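Local atomic coordinates of octenoyl-CoA reductase/carboxylase (PDB entry 4A0S), a protein that probably catalyses the NADPH-dependent reductive carboxylation of 2-octenoyl-CoA, supplying an unusual extender unit for polyketide biosynthesis. Residues G221-G234 / A303-G315. Numbering follows the deposited sequence.
With NAP (NADP nicotinamide-adenine-dinucleotide phosphate), chain F.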
loop_
_atom_site.group_PDB
_atom_site.type_symbol
_atom_site.label_atom_id
_atom_site.label_comp_id
_atom_site.label_asym_id
_atom_site.label_seq_id
_atom_site.Cartn_x
_atom_site.Cartn_y
_atom_site.Cartn_z
ATOM N N GLY A 221 -6.431 -1.102 17.310
ATOM C CA GLY A 221 -5.397 -1.734 18.100
ATOM C C GLY A 221 -4.092 -0.967 18.113
ATOM O O GLY A 221 -3.251 -1.178 18.987
ATOM N N ASP A 222 -3.924 -0.065 17.152
ATOM C CA ASP A 222 -2.734 0.751 17.085
ATOM C C ASP A 222 -2.711 1.682 18.270
ATOM O O ASP A 222 -3.736 2.228 18.648
ATOM C CB ASP A 222 -2.724 1.586 15.809
ATOM C CG ASP A 222 -2.121 0.838 14.638
ATOM O OD1 ASP A 222 -1.590 -0.290 14.846
ATOM O OD2 ASP A 222 -2.163 1.396 13.529
ATOM N N ILE A 223 -1.527 1.847 18.842
ATOM C CA ILE A 223 -1.302 2.809 19.900
ATOM C C ILE A 223 -0.715 4.032 19.236
ATOM O O ILE A 223 0.245 3.931 18.484
ATOM C CB ILE A 223 -0.357 2.242 20.958
ATOM C CG1 ILE A 223 -1.058 1.092 21.677
ATOM C CG2 ILE A 223 0.047 3.334 21.938
ATOM C CD1 ILE A 223 -0.133 0.072 22.255
ATOM N N VAL A 224 -1.316 5.184 19.472
ATOM C CA VAL A 224 -0.897 6.378 18.778
ATOM C C VAL A 224 -0.534 7.411 19.809
ATOM O O VAL A 224 -1.382 7.855 20.588
ATOM C CB VAL A 224 -2.000 6.943 17.864
ATOM C CG1 VAL A 224 -1.498 8.164 17.131
ATOM C CG2 VAL A 224 -2.476 5.880 16.857
ATOM N N LEU A 225 0.732 7.793 19.807
ATOM C CA LEU A 225 1.196 8.813 20.707
ATOM C C LEU A 225 0.909 10.139 20.059
ATOM O O LEU A 225 1.322 10.391 18.929
ATOM C CB LEU A 225 2.683 8.671 20.946
ATOM C CG LEU A 225 3.278 9.638 21.964
ATOM C CD1 LEU A 225 2.801 9.279 23.362
ATOM C CD2 LEU A 225 4.780 9.582 21.881
ATOM N N ILE A 226 0.179 10.987 20.759
ATOM C CA ILE A 226 -0.247 12.227 20.169
ATOM C C ILE A 226 0.408 13.358 20.935
ATOM O O ILE A 226 0.075 13.606 22.087
ATOM C CB ILE A 226 -1.776 12.368 20.212
ATOM C CG1 ILE A 226 -2.423 11.173 19.500
ATOM C CG2 ILE A 226 -2.207 13.708 19.579
ATOM C CD1 ILE A 226 -3.847 10.954 19.829
ATOM N N TRP A 227 1.342 14.032 20.282
ATOM C CA TRP A 227 1.923 15.248 20.825
ATOM C C TRP A 227 0.946 16.408 20.786
ATOM O O TRP A 227 -0.000 16.409 19.990
ATOM C CB TRP A 227 3.155 15.622 20.028
ATOM C CG TRP A 227 4.268 14.691 20.228
ATOM C CD1 TRP A 227 4.715 13.743 19.349
ATOM C CD2 TRP A 227 5.091 14.587 21.385
ATOM N NE1 TRP A 227 5.764 13.062 19.884
ATOM C CE2 TRP A 227 6.030 13.562 21.133
ATOM C CE3 TRP A 227 5.144 15.271 22.610
ATOM C CZ2 TRP A 227 7.011 13.196 22.063
ATOM C CZ3 TRP A 227 6.114 14.909 23.534
ATOM C CH2 TRP A 227 7.039 13.881 23.254
ATOM N N GLY A 228 1.196 17.412 21.631
ATOM C CA GLY A 228 0.363 18.611 21.664
ATOM C C GLY A 228 -1.095 18.231 21.544
ATOM O O GLY A 228 -1.840 18.817 20.746
ATOM N N ALA A 229 -1.497 17.247 22.349
ATOM C CA ALA A 229 -2.734 16.511 22.100
ATOM C C ALA A 229 -4.014 17.304 22.347
ATOM O O ALA A 229 -5.054 16.970 21.806
ATOM C CB ALA A 229 -2.753 15.219 22.895
ATOM N N SER A 230 -3.945 18.335 23.180
ATOM C CA SER A 230 -5.154 19.080 23.546
ATOM C C SER A 230 -5.488 20.184 22.552
ATOM O O SER A 230 -6.581 20.778 22.614
ATOM C CB SER A 230 -5.009 19.692 24.946
ATOM O OG SER A 230 -4.020 20.704 24.925
ATOM N N GLY A 231 -4.559 20.453 21.634
ATOM C CA GLY A 231 -4.765 21.501 20.623
ATOM C C GLY A 231 -5.684 21.085 19.488
ATOM O O GLY A 231 -6.355 20.065 19.578
ATOM N N GLY A 232 -5.712 21.896 18.428
ATOM C CA GLY A 232 -6.601 21.682 17.299
ATOM C C GLY A 232 -6.372 20.335 16.630
ATOM O O GLY A 232 -7.294 19.546 16.480
ATOM N N LEU A 233 -5.135 20.051 16.259
ATOM C CA LEU A 233 -4.827 18.765 15.657
ATOM C C LEU A 233 -5.041 17.600 16.597
ATOM O O LEU A 233 -5.668 16.600 16.220
ATOM C CB LEU A 233 -3.381 18.717 15.198
ATOM C CG LEU A 233 -3.035 19.507 13.954
ATOM C CD1 LEU A 233 -1.528 19.423 13.797
ATOM C CD2 LEU A 233 -3.796 18.944 12.730
ATOM N N GLY A 234 -4.504 17.722 17.808
ATOM C CA GLY A 234 -4.545 16.614 18.769
ATOM C C GLY A 234 -5.969 16.273 19.126
ATOM O O GLY A 234 -6.328 15.105 19.270
ATOM N N ALA A 303 -0.184 1.976 27.689
ATOM C CA ALA A 303 -0.887 1.457 26.526
ATOM C C ALA A 303 -0.509 0.020 26.210
ATOM O O ALA A 303 -1.141 -0.611 25.384
ATOM C CB ALA A 303 -0.622 2.345 25.318
ATOM N N GLY A 304 0.541 -0.482 26.843
ATOM C CA GLY A 304 0.938 -1.876 26.667
ATOM C C GLY A 304 2.067 -2.107 25.687
ATOM O O GLY A 304 2.753 -3.119 25.760
ATOM N N ARG A 305 2.270 -1.168 24.768
ATOM C CA ARG A 305 3.357 -1.261 23.797
ATOM C C ARG A 305 3.888 0.113 23.455
ATOM O O ARG A 305 3.257 1.116 23.749
ATOM C CB ARG A 305 2.874 -1.913 22.488
ATOM C CG ARG A 305 2.200 -3.254 22.652
ATOM C CD ARG A 305 1.854 -3.871 21.298
ATOM N NE ARG A 305 1.241 -2.923 20.370
ATOM C CZ ARG A 305 -0.067 -2.774 20.200
ATOM N NH1 ARG A 305 -0.926 -3.484 20.912
ATOM N NH2 ARG A 305 -0.517 -1.887 19.324
ATOM N N GLU A 306 5.037 0.147 22.798
ATOM C CA GLU A 306 5.501 1.359 22.145
ATOM C C GLU A 306 4.467 1.851 21.147
ATOM O O GLU A 306 3.723 1.062 20.568
ATOM C CB GLU A 306 6.816 1.118 21.423
ATOM C CG GLU A 306 7.985 0.868 22.352
ATOM C CD GLU A 306 9.151 0.219 21.616
ATOM O OE1 GLU A 306 8.955 -0.857 20.990
ATOM O OE2 GLU A 306 10.251 0.792 21.645
ATOM N N PRO A 307 4.405 3.169 20.947
ATOM C CA PRO A 307 3.412 3.621 19.996
ATOM C C PRO A 307 3.685 3.089 18.592
ATOM O O PRO A 307 4.830 2.933 18.200
ATOM C CB PRO A 307 3.552 5.141 20.040
ATOM C CG PRO A 307 4.884 5.398 20.577
ATOM C CD PRO A 307 5.134 4.288 21.557
ATOM N N ASP A 308 2.618 2.799 17.872
ATOM C CA ASP A 308 2.687 2.332 16.502
ATOM C C ASP A 308 2.818 3.534 15.600
ATOM O O ASP A 308 3.491 3.491 14.576
ATOM C CB ASP A 308 1.403 1.578 16.199
ATOM C CG ASP A 308 1.300 0.315 17.020
ATOM O OD1 ASP A 308 2.171 -0.551 16.820
ATOM O OD2 ASP A 308 0.410 0.215 17.896
ATOM N N ILE A 309 2.148 4.610 15.999
ATOM C CA ILE A 309 2.183 5.855 15.248
ATOM C C ILE A 309 2.425 6.959 16.248
ATOM O O ILE A 309 1.786 7.000 17.301
ATOM C CB ILE A 309 0.859 6.127 14.509
ATOM C CG1 ILE A 309 0.557 5.035 13.479
ATOM C CG2 ILE A 309 0.878 7.506 13.806
ATOM C CD1 ILE A 309 -0.916 4.998 13.106
ATOM N N VAL A 310 3.352 7.843 15.911
ATOM C CA VAL A 310 3.555 9.038 16.682
ATOM C C VAL A 310 3.044 10.172 15.828
ATOM O O VAL A 310 3.462 10.360 14.687
ATOM C CB VAL A 310 5.025 9.268 17.020
ATOM C CG1 VAL A 310 5.172 10.522 17.841
ATOM C CG2 VAL A 310 5.581 8.052 17.741
ATOM N N PHE A 311 2.141 10.929 16.419
ATOM C CA PHE A 311 1.470 12.024 15.757
ATOM C C PHE A 311 2.246 13.279 16.119
ATOM O O PHE A 311 2.175 13.779 17.243
ATOM C CB PHE A 311 0.030 12.078 16.253
ATOM C CG PHE A 311 -0.825 13.092 15.558
ATOM C CD1 PHE A 311 -0.920 14.389 16.045
ATOM C CD2 PHE A 311 -1.561 12.741 14.438
ATOM C CE1 PHE A 311 -1.724 15.336 15.405
ATOM C CE2 PHE A 311 -2.380 13.664 13.803
ATOM C CZ PHE A 311 -2.449 14.975 14.285
ATOM N N GLU A 312 3.050 13.736 15.163
ATOM C CA GLU A 312 3.916 14.880 15.341
ATOM C C GLU A 312 3.387 16.168 14.750
ATOM O O GLU A 312 2.620 16.169 13.793
ATOM C CB GLU A 312 5.278 14.589 14.723
ATOM C CG GLU A 312 6.275 14.149 15.718
ATOM C CD GLU A 312 6.812 15.306 16.527
ATOM O OE1 GLU A 312 6.555 16.462 16.161
ATOM O OE2 GLU A 312 7.510 15.053 17.514
ATOM N N HIS A 313 3.826 17.277 15.331
ATOM C CA HIS A 313 3.560 18.605 14.797
ATOM C C HIS A 313 4.206 19.622 15.724
ATOM O O HIS A 313 4.376 20.775 15.370
ATOM C CB HIS A 313 2.071 18.866 14.709
ATOM C CG HIS A 313 1.354 18.646 15.997
ATOM N ND1 HIS A 313 1.159 19.649 16.923
ATOM C CD2 HIS A 313 0.771 17.537 16.511
ATOM C CE1 HIS A 313 0.482 19.166 17.950
ATOM N NE2 HIS A 313 0.238 17.888 17.724
ATOM N N THR A 314 4.563 19.157 16.917
ATOM C CA THR A 314 5.178 19.998 17.929
ATOM C C THR A 314 6.579 20.376 17.515
ATOM O O THR A 314 7.062 21.420 17.915
ATOM C CB THR A 314 5.215 19.310 19.290
ATOM O OG1 THR A 314 5.314 17.890 19.109
ATOM C CG2 THR A 314 3.948 19.632 20.053
ATOM N N GLY A 315 7.230 19.510 16.745
ATOM C CA GLY A 315 8.441 19.888 16.015
ATOM C C GLY A 315 9.753 19.428 16.602
ATOM O O GLY A 315 9.829 18.362 17.209
HETATM P PA NAP F . -2.759 24.338 18.515
HETATM O O1A NAP F . -4.328 24.213 18.546
HETATM O O2A NAP F . -2.170 25.569 19.137
HETATM O O5B NAP F . -2.226 23.103 19.262
HETATM C C5B NAP F . -0.827 22.905 19.252
HETATM C C4B NAP F . -0.496 22.088 20.491
HETATM O O4B NAP F . 0.919 21.859 20.433
HETATM C C3B NAP F . -0.787 22.837 21.809
HETATM O O3B NAP F . -1.839 22.128 22.431
HETATM C C2B NAP F . 0.451 22.600 22.661
HETATM O O2B NAP F . 0.362 21.390 23.411
HETATM C C1B NAP F . 1.545 22.430 21.669
HETATM N N9A NAP F . 2.064 23.776 21.321
HETATM C C8A NAP F . 1.414 24.950 21.259
HETATM N N7A NAP F . 2.246 25.923 20.865
HETATM C C5A NAP F . 3.423 25.342 20.682
HETATM C C6A NAP F . 4.649 25.835 20.310
HETATM N N6A NAP F . 4.782 27.128 20.020
HETATM N N1A NAP F . 5.662 24.987 20.216
HETATM C C2A NAP F . 5.512 23.690 20.468
HETATM N N3A NAP F . 4.363 23.179 20.853
HETATM C C4A NAP F . 3.310 23.995 20.959
HETATM O O3 NAP F . -2.218 24.223 17.013
HETATM P PN NAP F . -2.664 23.061 15.996
HETATM O O1N NAP F . -3.860 23.730 15.233
HETATM O O2N NAP F . -2.886 21.720 16.648
HETATM O O5D NAP F . -1.374 23.102 15.057
HETATM C C5D NAP F . -0.188 22.565 15.634
HETATM C C4D NAP F . 0.859 22.680 14.563
HETATM O O4D NAP F . 0.349 21.926 13.408
HETATM C C3D NAP F . 1.056 24.111 14.060
HETATM O O3D NAP F . 2.481 24.193 13.854
HETATM C C2D NAP F . 0.303 24.154 12.748
HETATM O O2D NAP F . 0.872 25.123 11.836
HETATM C C1D NAP F . 0.643 22.762 12.252
HETATM N N1N NAP F . -0.456 22.348 11.413
HETATM C C2N NAP F . -0.134 21.830 10.177
HETATM C C3N NAP F . -1.188 21.435 9.402
HETATM C C7N NAP F . -0.840 20.893 8.070
HETATM O O7N NAP F . 0.331 20.702 7.727
HETATM N N7N NAP F . -1.891 20.698 7.321
HETATM C C4N NAP F . -2.517 21.541 9.824
HETATM C C5N NAP F . -2.853 22.045 11.068
HETATM C C6N NAP F . -1.802 22.448 11.876
HETATM P P2B NAP F . 1.406 21.264 24.629
HETATM O O1X NAP F . 0.629 20.057 25.400
HETATM O O2X NAP F . 2.844 20.761 24.103
HETATM O O3X NAP F . 1.328 22.637 25.250
HETATM O O HOH W 1 -4.031 -4.165 19.712
#
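Strands 223-226 and 309-312 run parallel, 22° apart, with Val-224, Leu-225 and Ile-226 paired to Ile-309, Val-310 and Phe-311; they are the first and fourth strands, adjacent at the centre, of the Rossmann fold that binds NADP. Leu-225 bonds through N to Ile-309 O and through O to Phe-311 N, as parallel pairing requires. At the N-terminal end, Asp-308 OD2 accepts two N-H groups: Ile-223 N at 2.7 Å on its anti lone pair, and Arg-305 NH2, in a salt bridge, on its syn one; OD1 pairs with Arg-327. With its chain bent at chi3 (-45°), Arg-305 also brings NH2 to within 2.8 Å of Gly-221 O, nearly in the guanidinium plane, while Ile-223 CD1 sits 3.5 Å above the centre of one guanidinium face. A leucine in place of Arg-305 would probably leave Gly-221 O and Asp-308 OD2 each short of a donor and take away the flat guanidinium surface against Ile-223 CD1. On the side of Val-224 and Ile-309, Phe-311 turns its CE1 edge to Leu-233 CB; on the other, Val-310 CG1 meets the Trp-227 indole at its edge, and Glu-312 OE2, held by Ser-322 and Thr-318, lies over a face. At the cofactor end, Gly-232 N and Leu-233 N donate to NADP phosphate oxygens O1A and O2N. Leu-233 CD1 makes a CH-pi contact over one face of the His-313 ring, offset toward its rim, and His-313 NE2 donates to Trp-227 O at 2.7 Å from above the carbonyl plane.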